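Putative aminooxidase (Propionibacterium acnes, PDB 2BA9) probably isomerises polyunsaturated fatty acids such as linoleic acid to conjugated linoleic acid, using a bound flavin-adenine dinucleotide. Local coordinates at residues Pro65-Ile73 / Asn407-Lys416. Sequence-based numbering, arbitrary orientation.
With NA (sodium ion), chain B; FAD (flavin-adenine dinucleotide), chain D.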
loop_
_atom_site.group_PDB
_atom_site.type_symbol
_atom_site.label_atom_id
_atom_site.label_comp_id
_atom_site.label_asym_id
_atom_site.label_seq_id
_atom_site.Cartn_x
_atom_site.Cartn_y
_atom_site.Cartn_z
ATOM N N PRO A 65 4.855 13.025 -8.043
ATOM C CA PRO A 65 5.415 13.129 -9.395
ATOM C C PRO A 65 6.484 12.104 -9.709
ATOM O O PRO A 65 6.756 11.864 -10.880
ATOM C CB PRO A 65 6.023 14.539 -9.436
ATOM C CG PRO A 65 5.323 15.291 -8.375
ATOM C CD PRO A 65 5.004 14.292 -7.301
ATOM N N SER A 66 7.089 11.530 -8.667
ATOM C CA SER A 66 8.080 10.457 -8.831
ATOM C C SER A 66 7.428 9.068 -9.028
ATOM O O SER A 66 8.110 8.054 -8.970
ATOM C CB SER A 66 9.075 10.427 -7.650
ATOM O OG SER A 66 8.443 10.165 -6.397
ATOM N N TYR A 67 6.120 9.017 -9.264
ATOM C CA TYR A 67 5.447 7.740 -9.557
ATOM C C TYR A 67 5.670 7.360 -11.027
ATOM O O TYR A 67 4.722 7.276 -11.807
ATOM C CB TYR A 67 3.950 7.829 -9.232
ATOM C CG TYR A 67 3.553 7.413 -7.821
ATOM C CD1 TYR A 67 4.415 7.591 -6.732
ATOM C CD2 TYR A 67 2.296 6.860 -7.581
ATOM C CE1 TYR A 67 4.044 7.194 -5.457
ATOM C CE2 TYR A 67 1.913 6.469 -6.315
ATOM C CZ TYR A 67 2.782 6.641 -5.255
ATOM O OH TYR A 67 2.384 6.246 -3.992
ATOM N N ASP A 68 6.924 7.113 -11.391
ATOM C CA ASP A 68 7.301 6.901 -12.798
ATOM C C ASP A 68 6.528 5.762 -13.474
ATOM O O ASP A 68 6.050 5.921 -14.597
ATOM C CB ASP A 68 8.811 6.669 -12.930
ATOM C CG ASP A 68 9.651 7.973 -12.734
ATOM O OD1 ASP A 68 9.147 9.091 -12.984
ATOM O OD2 ASP A 68 10.835 7.870 -12.341
ATOM N N THR A 69 6.389 4.626 -12.788
ATOM C CA THR A 69 5.692 3.472 -13.374
ATOM C C THR A 69 4.201 3.775 -13.562
ATOM O O THR A 69 3.630 3.455 -14.599
ATOM C CB THR A 69 5.897 2.201 -12.537
ATOM O OG1 THR A 69 7.296 2.063 -12.227
ATOM C CG2 THR A 69 5.430 0.971 -13.295
ATOM N N ILE A 70 3.583 4.426 -12.583
ATOM C CA ILE A 70 2.189 4.850 -12.749
ATOM C C ILE A 70 2.048 5.828 -13.917
ATOM O O ILE A 70 1.059 5.766 -14.641
ATOM C CB ILE A 70 1.562 5.454 -11.462
ATOM C CG1 ILE A 70 1.677 4.461 -10.288
ATOM C CG2 ILE A 70 0.087 5.829 -11.712
ATOM C CD1 ILE A 70 1.317 2.985 -10.641
ATOM N N GLN A 71 3.038 6.698 -14.134
ATOM C CA GLN A 71 3.023 7.564 -15.318
ATOM C C GLN A 71 3.011 6.743 -16.604
ATOM O O GLN A 71 2.271 7.060 -17.544
ATOM C CB GLN A 71 4.209 8.525 -15.335
ATOM C CG GLN A 71 4.198 9.490 -16.525
ATOM C CD GLN A 71 2.945 10.333 -16.569
ATOM O OE1 GLN A 71 2.714 11.158 -15.685
ATOM N NE2 GLN A 71 2.120 10.130 -17.598
ATOM N N GLU A 72 3.816 5.687 -16.648
ATOM C CA GLU A 72 3.821 4.772 -17.806
ATOM C C GLU A 72 2.455 4.114 -18.049
ATOM O O GLU A 72 2.048 3.892 -19.209
ATOM C CB GLU A 72 4.870 3.683 -17.628
ATOM C CG GLU A 72 6.269 4.083 -18.041
ATOM C CD GLU A 72 7.256 2.964 -17.803
ATOM O OE1 GLU A 72 6.878 1.786 -17.974
ATOM O OE2 GLU A 72 8.408 3.262 -17.431
ATOM N N ILE A 73 1.774 3.798 -16.946
ATOM C CA ILE A 73 0.442 3.211 -16.982
ATOM C C ILE A 73 -0.556 4.205 -17.551
ATOM O O ILE A 73 -1.340 3.842 -18.429
ATOM C CB ILE A 73 -0.024 2.717 -15.576
ATOM C CG1 ILE A 73 0.824 1.529 -15.116
ATOM C CG2 ILE A 73 -1.492 2.314 -15.598
ATOM C CD1 ILE A 73 0.529 1.062 -13.689
ATOM N N ASN A 407 2.268 0.219 -1.522
ATOM C CA ASN A 407 1.719 1.314 -2.359
ATOM C C ASN A 407 1.690 0.933 -3.831
ATOM O O ASN A 407 2.355 -0.027 -4.236
ATOM C CB ASN A 407 2.336 2.699 -2.027
ATOM C CG ASN A 407 3.532 3.140 -2.921
ATOM O OD1 ASN A 407 3.679 2.781 -4.093
ATOM N ND2 ASN A 407 4.355 4.013 -2.343
ATOM N N PHE A 408 0.858 1.626 -4.612
ATOM C CA PHE A 408 0.537 1.130 -5.954
ATOM C C PHE A 408 1.624 1.435 -6.993
ATOM O O PHE A 408 1.746 0.723 -7.989
ATOM C CB PHE A 408 -0.890 1.496 -6.422
ATOM C CG PHE A 408 -1.187 2.981 -6.515
ATOM C CD1 PHE A 408 -0.790 3.728 -7.623
ATOM C CD2 PHE A 408 -1.969 3.599 -5.549
ATOM C CE1 PHE A 408 -1.111 5.079 -7.727
ATOM C CE2 PHE A 408 -2.281 4.956 -5.646
ATOM C CZ PHE A 408 -1.837 5.692 -6.738
ATOM N N ASP A 409 2.455 2.439 -6.759
ATOM C CA ASP A 409 3.603 2.617 -7.641
ATOM C C ASP A 409 4.666 1.565 -7.353
ATOM O O ASP A 409 5.278 1.029 -8.270
ATOM C CB ASP A 409 4.209 4.011 -7.513
ATOM C CG ASP A 409 5.327 4.238 -8.508
ATOM O OD1 ASP A 409 5.034 4.389 -9.726
ATOM O OD2 ASP A 409 6.498 4.245 -8.068
ATOM N N GLU A 410 4.862 1.253 -6.076
ATOM C CA GLU A 410 5.921 0.330 -5.677
ATOM C C GLU A 410 5.653 -1.059 -6.216
ATOM O O GLU A 410 6.572 -1.701 -6.746
ATOM C CB GLU A 410 6.105 0.296 -4.158
ATOM C CG GLU A 410 6.726 1.570 -3.569
ATOM C CD GLU A 410 8.181 1.813 -3.999
ATOM O OE1 GLU A 410 8.987 0.864 -4.001
ATOM O OE2 GLU A 410 8.529 2.976 -4.318
ATOM N N VAL A 411 4.407 -1.522 -6.101
ATOM C CA VAL A 411 4.041 -2.846 -6.589
ATOM C C VAL A 411 4.092 -2.943 -8.121
ATOM O O VAL A 411 4.537 -3.954 -8.656
ATOM C CB VAL A 411 2.658 -3.335 -6.068
ATOM C CG1 VAL A 411 2.589 -3.250 -4.521
ATOM C CG2 VAL A 411 1.531 -2.592 -6.720
ATOM N N CYS A 412 3.635 -1.903 -8.815
ATOM C CA CYS A 412 3.652 -1.894 -10.275
ATOM C C CYS A 412 5.100 -1.864 -10.778
ATOM O O CYS A 412 5.458 -2.608 -11.685
ATOM C CB CYS A 412 2.872 -0.701 -10.830
ATOM S SG CYS A 412 1.079 -0.769 -10.538
ATOM N N HIS A 413 5.916 -1.001 -10.171
ATOM C CA HIS A 413 7.368 -0.916 -10.450
ATOM C C HIS A 413 8.077 -2.266 -10.213
ATOM O O HIS A 413 8.918 -2.712 -11.017
ATOM C CB HIS A 413 7.969 0.203 -9.585
ATOM C CG HIS A 413 9.390 0.554 -9.906
ATOM N ND1 HIS A 413 10.114 1.453 -9.151
ATOM C CD2 HIS A 413 10.233 0.110 -10.866
ATOM C CE1 HIS A 413 11.331 1.565 -9.646
ATOM N NE2 HIS A 413 11.429 0.763 -10.689
ATOM N N TYR A 414 7.710 -2.939 -9.127
ATOM C CA TYR A 414 8.229 -4.275 -8.871
ATOM C C TYR A 414 7.780 -5.276 -9.946
ATOM O O TYR A 414 8.584 -6.100 -10.396
ATOM C CB TYR A 414 7.816 -4.776 -7.483
ATOM C CG TYR A 414 8.522 -6.056 -7.085
ATOM C CD1 TYR A 414 9.642 -6.030 -6.271
ATOM C CD2 TYR A 414 8.076 -7.293 -7.542
ATOM C CE1 TYR A 414 10.301 -7.201 -5.920
ATOM C CE2 TYR A 414 8.721 -8.463 -7.192
ATOM C CZ TYR A 414 9.831 -8.408 -6.381
ATOM O OH TYR A 414 10.473 -9.559 -6.030
ATOM N N SER A 415 6.505 -5.226 -10.339
ATOM C CA SER A 415 6.013 -6.100 -11.426
ATOM C C SER A 415 6.780 -5.880 -12.759
ATOM O O SER A 415 7.263 -6.835 -13.381
ATOM C CB SER A 415 4.495 -5.940 -11.624
ATOM O OG SER A 415 3.757 -6.774 -10.722
ATOM N N LYS A 416 6.900 -4.620 -13.168
ATOM C CA LYS A 416 7.745 -4.208 -14.316
ATOM C C LYS A 416 9.134 -4.846 -14.263
ATOM O O LYS A 416 9.596 -5.464 -15.233
ATOM C CB LYS A 416 7.885 -2.674 -14.319
ATOM C CG LYS A 416 8.754 -2.050 -15.412
ATOM C CD LYS A 416 8.938 -0.559 -15.137
ATOM C CE LYS A 416 9.543 0.200 -16.308
ATOM N NZ LYS A 416 10.977 -0.098 -16.472
HETATM NA NA NA B . 10.407 4.327 -4.045
HETATM P PA FAD D . -4.215 -5.309 -3.901
HETATM O O1A FAD D . -4.451 -3.875 -4.277
HETATM O O2A FAD D . -4.680 -5.739 -2.525
HETATM O O5B FAD D . -4.985 -6.243 -4.949
HETATM C C5B FAD D . -4.842 -7.637 -4.804
HETATM C C4B FAD D . -5.815 -8.355 -5.715
HETATM O O4B FAD D . -5.624 -9.749 -5.578
HETATM C C3B FAD D . -7.269 -8.025 -5.375
HETATM O O3B FAD D . -7.946 -7.586 -6.531
HETATM C C2B FAD D . -7.808 -9.321 -4.818
HETATM O O2B FAD D . -9.219 -9.461 -4.989
HETATM C C1B FAD D . -6.895 -10.353 -5.504
HETATM N N9A FAD D . -6.880 -11.613 -4.739
HETATM C C8A FAD D . -6.592 -11.780 -3.401
HETATM N N7A FAD D . -6.717 -13.101 -3.088
HETATM C C5A FAD D . -7.080 -13.776 -4.214
HETATM C C6A FAD D . -7.361 -15.132 -4.480
HETATM N N6A FAD D . -6.915 -16.090 -3.605
HETATM N N1A FAD D . -7.685 -15.505 -5.779
HETATM C C2A FAD D . -7.796 -14.565 -6.794
HETATM N N3A FAD D . -7.521 -13.232 -6.518
HETATM C C4A FAD D . -7.191 -12.840 -5.255
HETATM N N1 FAD D . -1.186 3.476 -2.381
HETATM C C2 FAD D . -0.477 4.564 -2.850
HETATM O O2 FAD D . 0.380 4.410 -3.719
HETATM N N3 FAD D . -0.715 5.817 -2.319
HETATM C C4 FAD D . -1.677 5.989 -1.346
HETATM O O4 FAD D . -1.878 7.131 -0.905
HETATM C C4X FAD D . -2.406 4.890 -0.880
HETATM N N5 FAD D . -3.363 5.019 0.111
HETATM C C5X FAD D . -4.197 3.974 0.460
HETATM C C6 FAD D . -5.245 4.171 1.356
HETATM C C7 FAD D . -6.100 3.117 1.668
HETATM C C7M FAD D . -7.229 3.370 2.626
HETATM C C8 FAD D . -5.898 1.865 1.092
HETATM C C8M FAD D . -6.788 0.698 1.397
HETATM C C9 FAD D . -4.845 1.677 0.201
HETATM C C9A FAD D . -3.977 2.722 -0.119
HETATM N N10 FAD D . -2.893 2.549 -1.000
HETATM C C10 FAD D . -2.161 3.634 -1.427
HETATM C "C1'" FAD D . -2.294 1.201 -1.224
HETATM C "C2'" FAD D . -2.637 0.647 -2.601
HETATM O "O2'" FAD D . -4.026 0.759 -2.892
HETATM C "C3'" FAD D . -2.184 -0.805 -2.633
HETATM O "O3'" FAD D . -0.826 -0.886 -2.194
HETATM C "C4'" FAD D . -2.347 -1.396 -4.024
HETATM O "O4'" FAD D . -3.720 -1.571 -4.353
HETATM C "C5'" FAD D . -1.583 -2.711 -4.080
HETATM O "O5'" FAD D . -1.950 -3.432 -5.223
HETATM P P FAD D . -1.753 -5.040 -5.263
HETATM O O1P FAD D . -2.276 -5.604 -6.571
HETATM O O2P FAD D . -0.306 -5.328 -5.055
HETATM O O3P FAD D . -2.651 -5.636 -4.073
HETATM O O HOH W 1 8.558 6.195 -7.032
HETATM O O HOH W 2 8.086 3.951 -10.416
HETATM O O HOH W 3 11.450 2.154 -4.049
HETATM O O HOH W 4 9.199 6.174 -3.265
HETATM O O HOH W 5 12.174 5.307 -3.387
#
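Asn407 and Tyr67 approach from opposite directions beside the flavin carbonyl FAD O2. Asn407 N-caps helix 408-416, its OD1 accepting from Glu410 N at 2.8 Å, while Tyr67 OH donates to FAD O2 at 2.7 Å. Phe408 N gives FAD O2 a second bond of 3.0 Å, and one face of its ring covers that oxygen. The edge of Tyr67 points at the Phe408 face, planes 89° apart, and Ile70 CG1 packs at the Phe408 rim. Asp409 CB sits 3.3 Å from the Tyr67 ring centroid, squarely over the face. With CG anti to the backbone N (chi1 -175°), the carboxylate turns to the start of helix 68-73, where OD1 takes Ile70 N at 3.2 Å and OD2 accepts from two waters, one bound to Ser66 O, the other to Thr69 N. In this flavin amine oxidoreductase fold, helix 408-423 starts at the pyrimidine carbonyl and Tyr67, just ahead of helix 68-77, extends its hydroxyl there; the segment axes cross at 77°. Further along, Cys412 SG touches the CD1 methyls of Ile70 and Ile73. Thr69 is a knob among Asp409, Cys412, His413 and Lys416. Lys416 CE lies 3.5 Å from both Glu72 OE1, hydrogen-bonded to Tyr24 OH, and Glu72 OE2; Lys416 NZ stays 4.3 Å from OE2, beyond a salt bridge.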